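Local structure of alpha-1,4-endofucoidanase (Mariniflexile fucanivorans, 6DLH) at residues Gly293-Gly297 and Tyr311-Leu315; Ala39-Arg43 and Asn322-Ala326; Val316-Gln320 and Ser369-Val373. The protein hydrolyses internal alpha-1,4 linkages of the brown-algal polysaccharide fucoidan, as a retaining endo-acting enzyme of glycoside hydrolase family 107 that carries several bound calcium ions. All blocks are in the same frame, centred on the assembly; numbering follows the deposited sequence.

Contact 1. Residues Gly293-Gly297 and Tyr311-Leu315; sequences GHPFG and YNHDL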
loop_
_atom_site.group_PDB
_atom_site.type_symbol
_atom_site.label_atom_id
_atom_site.label_comp_id
_atom_site.label_asym_id
_atom_site.label_seq_id
_atom_site.Cartn_x
_atom_site.Cartn_y
_atom_site.Cartn_z
ATOM N N GLY A 293 -4.037 -17.933 11.691
ATOM C CA GLY A 293 -5.325 -17.817 12.360
ATOM C C GLY A 293 -6.445 -17.335 11.439
ATOM O O GLY A 293 -7.223 -16.471 11.815
ATOM N N HIS A 294 -6.525 -17.914 10.239
ATOM C CA HIS A 294 -7.633 -17.702 9.322
ATOM C C HIS A 294 -8.923 -18.186 9.992
ATOM O O HIS A 294 -8.930 -19.233 10.636
ATOM C CB HIS A 294 -7.321 -18.471 8.038
ATOM C CG HIS A 294 -8.193 -18.167 6.868
ATOM N ND1 HIS A 294 -9.438 -18.758 6.698
ATOM C CD2 HIS A 294 -7.976 -17.407 5.769
ATOM C CE1 HIS A 294 -9.965 -18.343 5.563
ATOM N NE2 HIS A 294 -9.088 -17.519 4.974
ATOM N N PRO A 295 -10.049 -17.445 9.891
ATOM C CA PRO A 295 -11.309 -17.897 10.481
ATOM C C PRO A 295 -11.928 -19.102 9.769
ATOM O O PRO A 295 -11.598 -19.400 8.624
ATOM C CB PRO A 295 -12.224 -16.666 10.383
ATOM C CG PRO A 295 -11.638 -15.831 9.271
ATOM C CD PRO A 295 -10.153 -16.123 9.260
ATOM N N PHE A 296 -12.836 -19.791 10.467
ATOM C CA PHE A 296 -13.663 -20.807 9.845
ATOM C C PHE A 296 -14.615 -20.146 8.850
ATOM O O PHE A 296 -14.976 -18.980 9.008
ATOM C CB PHE A 296 -14.470 -21.539 10.915
ATOM C CG PHE A 296 -13.656 -22.386 11.859
ATOM C CD1 PHE A 296 -13.439 -23.731 11.590
ATOM C CD2 PHE A 296 -13.133 -21.847 13.026
ATOM C CE1 PHE A 296 -12.709 -24.514 12.472
ATOM C CE2 PHE A 296 -12.402 -22.630 13.906
ATOM C CZ PHE A 296 -12.182 -23.963 13.625
ATOM N N GLY A 297 -15.028 -20.912 7.835
ATOM C CA GLY A 297 -15.917 -20.409 6.801
ATOM C C GLY A 297 -15.132 -19.930 5.586
ATOM O O GLY A 297 -13.938 -19.662 5.669
ATOM N N TYR A 311 -18.137 -21.212 15.832
ATOM C CA TYR A 311 -16.802 -21.716 15.542
ATOM C C TYR A 311 -15.764 -20.618 15.757
ATOM O O TYR A 311 -14.711 -20.858 16.345
ATOM C CB TYR A 311 -16.690 -22.248 14.108
ATOM C CG TYR A 311 -17.632 -23.361 13.712
ATOM C CD1 TYR A 311 -18.175 -24.223 14.650
ATOM C CD2 TYR A 311 -17.958 -23.569 12.378
ATOM C CE1 TYR A 311 -19.045 -25.235 14.281
ATOM C CE2 TYR A 311 -18.817 -24.582 11.988
ATOM C CZ TYR A 311 -19.356 -25.424 12.945
ATOM O OH TYR A 311 -20.215 -26.417 12.577
ATOM N N ASN A 312 -16.063 -19.418 15.258
ATOM C CA ASN A 312 -15.104 -18.326 15.289
ATOM C C ASN A 312 -15.004 -17.719 16.687
ATOM O O ASN A 312 -13.916 -17.305 17.088
ATOM C CB ASN A 312 -15.366 -17.301 14.182
ATOM C CG ASN A 312 -14.946 -17.848 12.834
ATOM O OD1 ASN A 312 -13.841 -18.376 12.699
ATOM N ND2 ASN A 312 -15.826 -17.761 11.847
ATOM N N HIS A 313 -16.133 -17.661 17.412
ATOM C CA HIS A 313 -16.119 -17.117 18.761
ATOM C C HIS A 313 -15.415 -18.083 19.713
ATOM O O HIS A 313 -14.719 -17.643 20.624
ATOM C CB HIS A 313 -17.515 -16.710 19.268
ATOM C CG HIS A 313 -17.407 -15.976 20.564
ATOM N ND1 HIS A 313 -17.599 -16.593 21.790
ATOM C CD2 HIS A 313 -17.031 -14.704 20.835
ATOM C CE1 HIS A 313 -17.394 -15.722 22.757
ATOM N NE2 HIS A 313 -17.031 -14.560 22.193
ATOM N N ASP A 314 -15.582 -19.395 19.487
ATOM C CA ASP A 314 -14.854 -20.408 20.247
ATOM C C ASP A 314 -13.351 -20.301 20.002
ATOM O O ASP A 314 -12.565 -20.664 20.872
ATOM C CB ASP A 314 -15.350 -21.833 19.961
ATOM C CG ASP A 314 -16.718 -22.103 20.566
ATOM O OD1 ASP A 314 -17.152 -21.284 21.408
ATOM O OD2 ASP A 314 -17.346 -23.115 20.179
ATOM N N LEU A 315 -12.957 -19.830 18.812
ATOM C CA LEU A 315 -11.545 -19.630 18.521
ATOM C C LEU A 315 -10.999 -18.531 19.432
ATOM O O LEU A 315 -9.902 -18.642 19.973
ATOM C CB LEU A 315 -11.370 -19.278 17.037
ATOM C CG LEU A 315 -9.931 -19.111 16.533
ATOM C CD1 LEU A 315 -9.866 -19.341 15.027
ATOM C CD2 LEU A 315 -9.385 -17.727 16.861
#
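Asn-312, on helix 307-321, holds the main chain of the loop at Phe-296. The loop follows strand 266-269 of the parallel sheet and leads on to this same helix. It is thus a beta-alpha connection of the N-terminal catalytic part, consistent with the (beta/alpha)8-like barrel of the related family 29 fucosidases. The amide of Asn-312 meets both polar groups of one residue. Phe-296 N donates to Asn-312 OD1 at 2.8 Å, on a lone pair in the carbonyl plane, although the N-H is bent (142°). Pro-295 CB sits 3.3 Å from the same Asn-312 OD1. Asn-312 ND2 donates to Phe-296 O at 3.2 Å. That bond is almost straight (176°). Phe-296 O lies in the amide plane of Asn-312, though the donor is tilted from the carbonyl plane of Phe-296. The strongest polar partner of the Asn-312 side chain is Met-302 O, which also accepts from ND2. With the two bonds to Phe-296 this fixes the rotation of the amide.

The Phe-296 ring lies beside this pair. Its CG is anti to the carbonyl carbon (chi1 -68°), which lays the ring against the helix. Tyr-311 CB comes over one face, 4.1 Å from the centroid of the Phe-296 ring, a CH-pi contact. Asn-312 OD1 lies at the ring edge, 3.6 Å from Phe-296 CD2. Leu-315 CD1 approaches obliquely, 4.3 Å from Phe-296 CE2.

Farther out, Val-273 touches Phe-296, and Phe-342 packs on Pro-295 and Leu-315. The carbonyl before Phe-296 N is also held: His-294 ND1 donates to a lone pair of Pro-295 O at 3.0 Å.

Contact 2. Residues Ala39-Arg43 and Asn322-Ala326; sequences AEWMR and NNGYA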
loop_
_atom_site.group_PDB
_atom_site.type_symbol
_atom_site.label_atom_id
_atom_site.label_comp_id
_atom_site.label_asym_id
_atom_site.label_seq_id
_atom_site.Cartn_x
_atom_site.Cartn_y
_atom_site.Cartn_z
ATOM N N ALA A 39 7.609 -13.262 19.289
ATOM C CA ALA A 39 6.287 -12.710 19.043
ATOM C C ALA A 39 5.573 -12.455 20.370
ATOM O O ALA A 39 4.342 -12.393 20.423
ATOM C CB ALA A 39 5.497 -13.640 18.151
ATOM N N GLU A 40 6.347 -12.278 21.447
ATOM C CA GLU A 40 5.755 -12.127 22.768
ATOM C C GLU A 40 4.939 -10.833 22.834
ATOM O O GLU A 40 3.999 -10.719 23.622
ATOM C CB GLU A 40 6.837 -12.221 23.850
ATOM C CG GLU A 40 6.428 -11.663 25.204
ATOM C CD GLU A 40 5.296 -12.386 25.923
ATOM O OE1 GLU A 40 5.061 -13.587 25.625
ATOM O OE2 GLU A 40 4.642 -11.740 26.781
ATOM N N TRP A 41 5.306 -9.856 21.996
ATOM C CA TRP A 41 4.640 -8.563 21.971
ATOM C C TRP A 41 3.242 -8.712 21.374
ATOM O O TRP A 41 2.392 -7.852 21.579
ATOM C CB TRP A 41 5.472 -7.553 21.173
ATOM C CG TRP A 41 5.690 -7.967 19.751
ATOM C CD1 TRP A 41 6.772 -8.635 19.258
ATOM C CD2 TRP A 41 4.809 -7.747 18.631
ATOM N NE1 TRP A 41 6.630 -8.839 17.913
ATOM C CE2 TRP A 41 5.436 -8.308 17.499
ATOM C CE3 TRP A 41 3.554 -7.140 18.471
ATOM C CZ2 TRP A 41 4.852 -8.283 16.231
ATOM C CZ3 TRP A 41 2.978 -7.114 17.217
ATOM C CH2 TRP A 41 3.620 -7.675 16.113
ATOM N N MET A 42 3.043 -9.804 20.627
ATOM C CA MET A 42 1.802 -10.114 19.940
ATOM C C MET A 42 0.713 -10.496 20.949
ATOM O O MET A 42 -0.474 -10.352 20.662
ATOM C CB MET A 42 2.036 -11.250 18.939
ATOM C CG MET A 42 0.816 -11.680 18.153
ATOM S SD MET A 42 0.882 -11.252 16.399
ATOM C CE MET A 42 2.615 -11.538 16.029
ATOM N N ARG A 43 1.118 -10.951 22.144
ATOM C CA ARG A 43 0.172 -11.272 23.203
ATOM C C ARG A 43 -0.459 -9.989 23.740
ATOM O O ARG A 43 0.246 -9.100 24.218
ATOM C CB ARG A 43 0.826 -12.121 24.299
ATOM C CG ARG A 43 0.974 -13.587 23.917
ATOM C CD ARG A 43 1.754 -14.440 24.900
ATOM N NE ARG A 43 1.017 -14.779 26.108
ATOM C CZ ARG A 43 1.251 -14.262 27.310
ATOM N NH1 ARG A 43 2.295 -13.475 27.505
ATOM N NH2 ARG A 43 0.432 -14.522 28.315
ATOM N N ASN A 322 -6.197 -20.186 26.902
ATOM C CA ASN A 322 -4.828 -20.650 26.777
ATOM C C ASN A 322 -3.828 -19.510 26.984
ATOM O O ASN A 322 -2.648 -19.666 26.675
ATOM C CB ASN A 322 -4.633 -21.354 25.436
ATOM C CG ASN A 322 -5.202 -22.754 25.460
ATOM O OD1 ASN A 322 -4.597 -23.644 26.046
ATOM N ND2 ASN A 322 -6.362 -22.955 24.858
ATOM N N ASN A 323 -4.315 -18.357 27.470
ATOM C CA ASN A 323 -3.472 -17.220 27.826
ATOM C C ASN A 323 -2.587 -16.777 26.657
ATOM O O ASN A 323 -1.486 -16.281 26.881
ATOM C CB ASN A 323 -2.613 -17.498 29.066
ATOM C CG ASN A 323 -3.417 -17.977 30.258
ATOM O OD1 ASN A 323 -4.358 -17.316 30.691
ATOM N ND2 ASN A 323 -3.049 -19.126 30.800
ATOM N N GLY A 324 -3.064 -16.948 25.417
ATOM C CA GLY A 324 -2.367 -16.418 24.255
ATOM C C GLY A 324 -1.325 -17.366 23.664
ATOM O O GLY A 324 -0.621 -16.985 22.735
ATOM N N TYR A 325 -1.245 -18.597 24.187
ATOM C CA TYR A 325 -0.348 -19.617 23.655
ATOM C C TYR A 325 -1.157 -20.666 22.897
ATOM O O TYR A 325 -2.141 -21.193 23.412
ATOM C CB TYR A 325 0.509 -20.225 24.773
ATOM C CG TYR A 325 1.450 -19.232 25.409
ATOM C CD1 TYR A 325 2.591 -18.808 24.745
ATOM C CD2 TYR A 325 1.180 -18.685 26.656
ATOM C CE1 TYR A 325 3.446 -17.870 25.306
ATOM C CE2 TYR A 325 2.027 -17.750 27.232
ATOM C CZ TYR A 325 3.163 -17.342 26.551
ATOM O OH TYR A 325 3.994 -16.409 27.097
ATOM N N ALA A 326 -0.727 -20.970 21.671
ATOM C CA ALA A 326 -1.551 -21.752 20.763
ATOM C C ALA A 326 -1.434 -23.255 21.010
ATOM O O ALA A 326 -2.404 -23.982 20.811
ATOM C CB ALA A 326 -1.214 -21.410 19.334
#
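Glu-40 reaches toward the end of Tyr-325, with its OE1 3.4 Å from Tyr-325 OH. Its chain bends at chi2, and the carboxylate also faces Arg-43. There Arg-43 NH1 lies 3.0 Å from Glu-40 OE2 in a salt bridge, whose hydrogen bonds are weak. Residues 40-42 belong to a 3-10 segment that starts earlier, and the salt bridge links its Glu-40 to Arg-43 just after it.

Arg-43 carries most of the contact. Its chain bends at chi3 (75°), which sets the guanidinium edge against Asn-323 O and one face against Tyr-325. NE and NH2 grip Asn-323 O side-on, each at 3.0 Å from it, and the oxygen lies in the guanidinium plane. This carbonyl belongs to the helix end: Asn-323, with positive phi, is the C-prime residue of a Schellman motif closing helix 307-321, and residues 322-325 make a type I' beta turn. Gly-324 CA also lies at the guanidinium edge, near its plane.

The guanidinium is nearly parallel to the Tyr-325 ring, their planes 12° apart. NE sits over the ring face, 3.3 Å from Tyr-325 CE2. Arg-43 CD makes a CH-pi contact with the same face, 4.0 Å from the Tyr-325 centroid. A leucine in place of Arg-43 would probably leave Asn-323 O without both donors and Glu-40 without its charge partner. Beyond the turn, the Tyr-325 side chain is about 8 Å from a bound calcium ion, and Arg-328 makes a cation-pi contact with its ring.

Contact 3. Residues Val316-Gln320 and Ser369-Val373; sequences VVFMQ and STGIV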
loop_
_atom_site.group_PDB
_atom_site.type_symbol
_atom_site.label_atom_id
_atom_site.label_comp_id
_atom_site.label_asym_id
_atom_site.label_seq_id
_atom_site.Cartn_x
_atom_site.Cartn_y
_atom_site.Cartn_z
ATOM N N VAL A 316 -11.779 -17.464 19.593
ATOM C CA VAL A 316 -11.367 -16.332 20.400
ATOM C C VAL A 316 -11.337 -16.740 21.876
ATOM O O VAL A 316 -10.406 -16.384 22.596
ATOM C CB VAL A 316 -12.270 -15.125 20.079
ATOM C CG1 VAL A 316 -12.935 -14.490 21.277
ATOM C CG2 VAL A 316 -11.590 -14.101 19.189
ATOM N N VAL A 317 -12.323 -17.547 22.307
ATOM C CA VAL A 317 -12.355 -18.045 23.673
ATOM C C VAL A 317 -11.146 -18.950 23.905
ATOM O O VAL A 317 -10.527 -18.878 24.963
ATOM C CB VAL A 317 -13.696 -18.734 24.010
ATOM C CG1 VAL A 317 -13.651 -19.451 25.353
ATOM C CG2 VAL A 317 -14.838 -17.736 23.993
ATOM N N PHE A 318 -10.793 -19.763 22.898
ATOM C CA PHE A 318 -9.612 -20.618 22.961
ATOM C C PHE A 318 -8.356 -19.806 23.286
ATOM O O PHE A 318 -7.476 -20.278 24.008
ATOM C CB PHE A 318 -9.409 -21.388 21.652
ATOM C CG PHE A 318 -8.310 -22.425 21.689
ATOM C CD1 PHE A 318 -8.571 -23.727 22.097
ATOM C CD2 PHE A 318 -7.012 -22.105 21.324
ATOM C CE1 PHE A 318 -7.565 -24.683 22.138
ATOM C CE2 PHE A 318 -6.002 -23.058 21.371
ATOM C CZ PHE A 318 -6.278 -24.345 21.775
ATOM N N MET A 319 -8.260 -18.601 22.707
ATOM C CA MET A 319 -7.112 -17.729 22.900
ATOM C C MET A 319 -7.080 -17.254 24.350
ATOM O O MET A 319 -6.019 -17.198 24.964
ATOM C CB MET A 319 -7.167 -16.525 21.951
ATOM C CG MET A 319 -6.823 -16.878 20.513
ATOM S SD MET A 319 -7.141 -15.545 19.324
ATOM C CE MET A 319 -6.007 -14.284 19.893
ATOM N N GLN A 320 -8.259 -16.960 24.902
ATOM C CA GLN A 320 -8.379 -16.559 26.294
ATOM C C GLN A 320 -8.006 -17.708 27.233
ATOM O O GLN A 320 -7.212 -17.518 28.154
ATOM C CB GLN A 320 -9.792 -16.044 26.551
ATOM C CG GLN A 320 -10.073 -15.696 28.005
ATOM C CD GLN A 320 -11.505 -15.244 28.125
ATOM O OE1 GLN A 320 -11.780 -14.052 28.289
ATOM N NE2 GLN A 320 -12.429 -16.189 27.994
ATOM N N SER A 369 -11.838 -8.091 23.194
ATOM C CA SER A 369 -11.355 -8.111 24.565
ATOM C C SER A 369 -11.225 -9.548 25.070
ATOM O O SER A 369 -10.284 -9.857 25.801
ATOM C CB SER A 369 -12.212 -7.264 25.473
ATOM O OG SER A 369 -13.579 -7.626 25.363
ATOM N N THR A 370 -12.166 -10.418 24.671
ATOM C CA THR A 370 -12.070 -11.824 25.029
ATOM C C THR A 370 -10.776 -12.387 24.451
ATOM O O THR A 370 -10.060 -13.122 25.118
ATOM C CB THR A 370 -13.299 -12.628 24.572
ATOM O OG1 THR A 370 -14.433 -12.240 25.350
ATOM C CG2 THR A 370 -13.109 -14.123 24.721
ATOM N N GLY A 371 -10.480 -12.022 23.204
ATOM C CA GLY A 371 -9.353 -12.598 22.487
ATOM C C GLY A 371 -7.984 -12.138 22.998
ATOM O O GLY A 371 -7.040 -12.924 22.972
ATOM N N ILE A 372 -7.860 -10.870 23.429
ATOM C CA ILE A 372 -6.538 -10.282 23.625
ATOM C C ILE A 372 -6.252 -9.923 25.088
ATOM O O ILE A 372 -5.093 -9.924 25.495
ATOM C CB ILE A 372 -6.239 -9.108 22.658
ATOM C CG1 ILE A 372 -6.984 -7.818 23.020
ATOM C CG2 ILE A 372 -6.466 -9.499 21.207
ATOM C CD1 ILE A 372 -6.570 -6.603 22.186
ATOM N N VAL A 373 -7.275 -9.594 25.889
ATOM C CA VAL A 373 -6.978 -9.175 27.257
ATOM C C VAL A 373 -6.480 -10.385 28.050
ATOM O O VAL A 373 -7.256 -11.283 28.373
ATOM C CB VAL A 373 -8.163 -8.472 27.941
ATOM C CG1 VAL A 373 -7.833 -8.079 29.375
ATOM C CG2 VAL A 373 -8.616 -7.255 27.154
HETATM O O HOH W 1 -14.756 -13.350 28.117
HETATM O O HOH W 2 -10.065 -11.937 28.180
#
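Val-316 and Gly-371 bring two helices close together, with the Val-316 and Gly-371 CA atoms 4.7 Å apart. The helices are 307-321 and 361-372 of the beta/alpha catalytic domain, and they pack as neighbours with a glycine at the point of closest backbone approach. A CB on Gly-371 would come tight against Val-316 CG2. No direct hydrogen bond joins the two segments.

The apolar contacts centre on the methyl of Thr-370. With OG1 turned beside the backbone N (chi1 -69°), it is the methyl, not the hydroxyl, that is directed at Val-316. Thr-370 CG2 meets Val-316 CG1 at 3.5 Å, tighter than usual for two carbons. Val-316 has an unusual chi1 of 126°, which may mean some strain at this tight pair. Val-317 CG2 adds a looser contact with the same methyl. Phe-342 of strand 341-342 touches Val-316 and Met-319.

Other contacts place carbon against backbone carbonyl oxygens. The terminal methyl of Met-319, CE, ends 3.5 Å from Gly-371 O. Gln-320 CB lies 3.3 Å from Thr-370 O. The rest of the Gln-320 chain crosses Thr-370 obliquely, and its amide carbon comes near CG2.

Water joins the polar ends. Thr-370 OG1 has Glu-366 OE1 as its main partner, a residue of the same helix. One water also donates to Thr-370 OG1 and, at 3.1 Å, to Gln-320 OE1. Where helix 361-372 has ended, a second water is placed to donate to Val-373 O and Gln-320 OE1, although it has more acceptors in reach than protons. Its oxygen sits 2.7 Å from Gln-320 OE1.

Overall arrangement
All three contacts lie on the same side of the chain's centre, in the catalytic part, and involve helix 307-321 or its end. Contact 1 is buried, contact 3 partly buried, and contact 2 is at the surface. Contacts 1 and 3 use successive turns of the helix, and Phe-342 touches residues of both. Glu-366 of helix 361-372 also bonds His-313, on the same helix as contact 1. Contact 2 joins contact 3 through the helix cap, where Gly-324 N probably bonds Met-319 O at 3.0 Å. The chemistry shifts with place: neutral amide-to-backbone bonds in contact 1, methyl packing and bridging water in contact 3, and a charged guanidinium gripping a carbonyl and lying on a ring in contact 2.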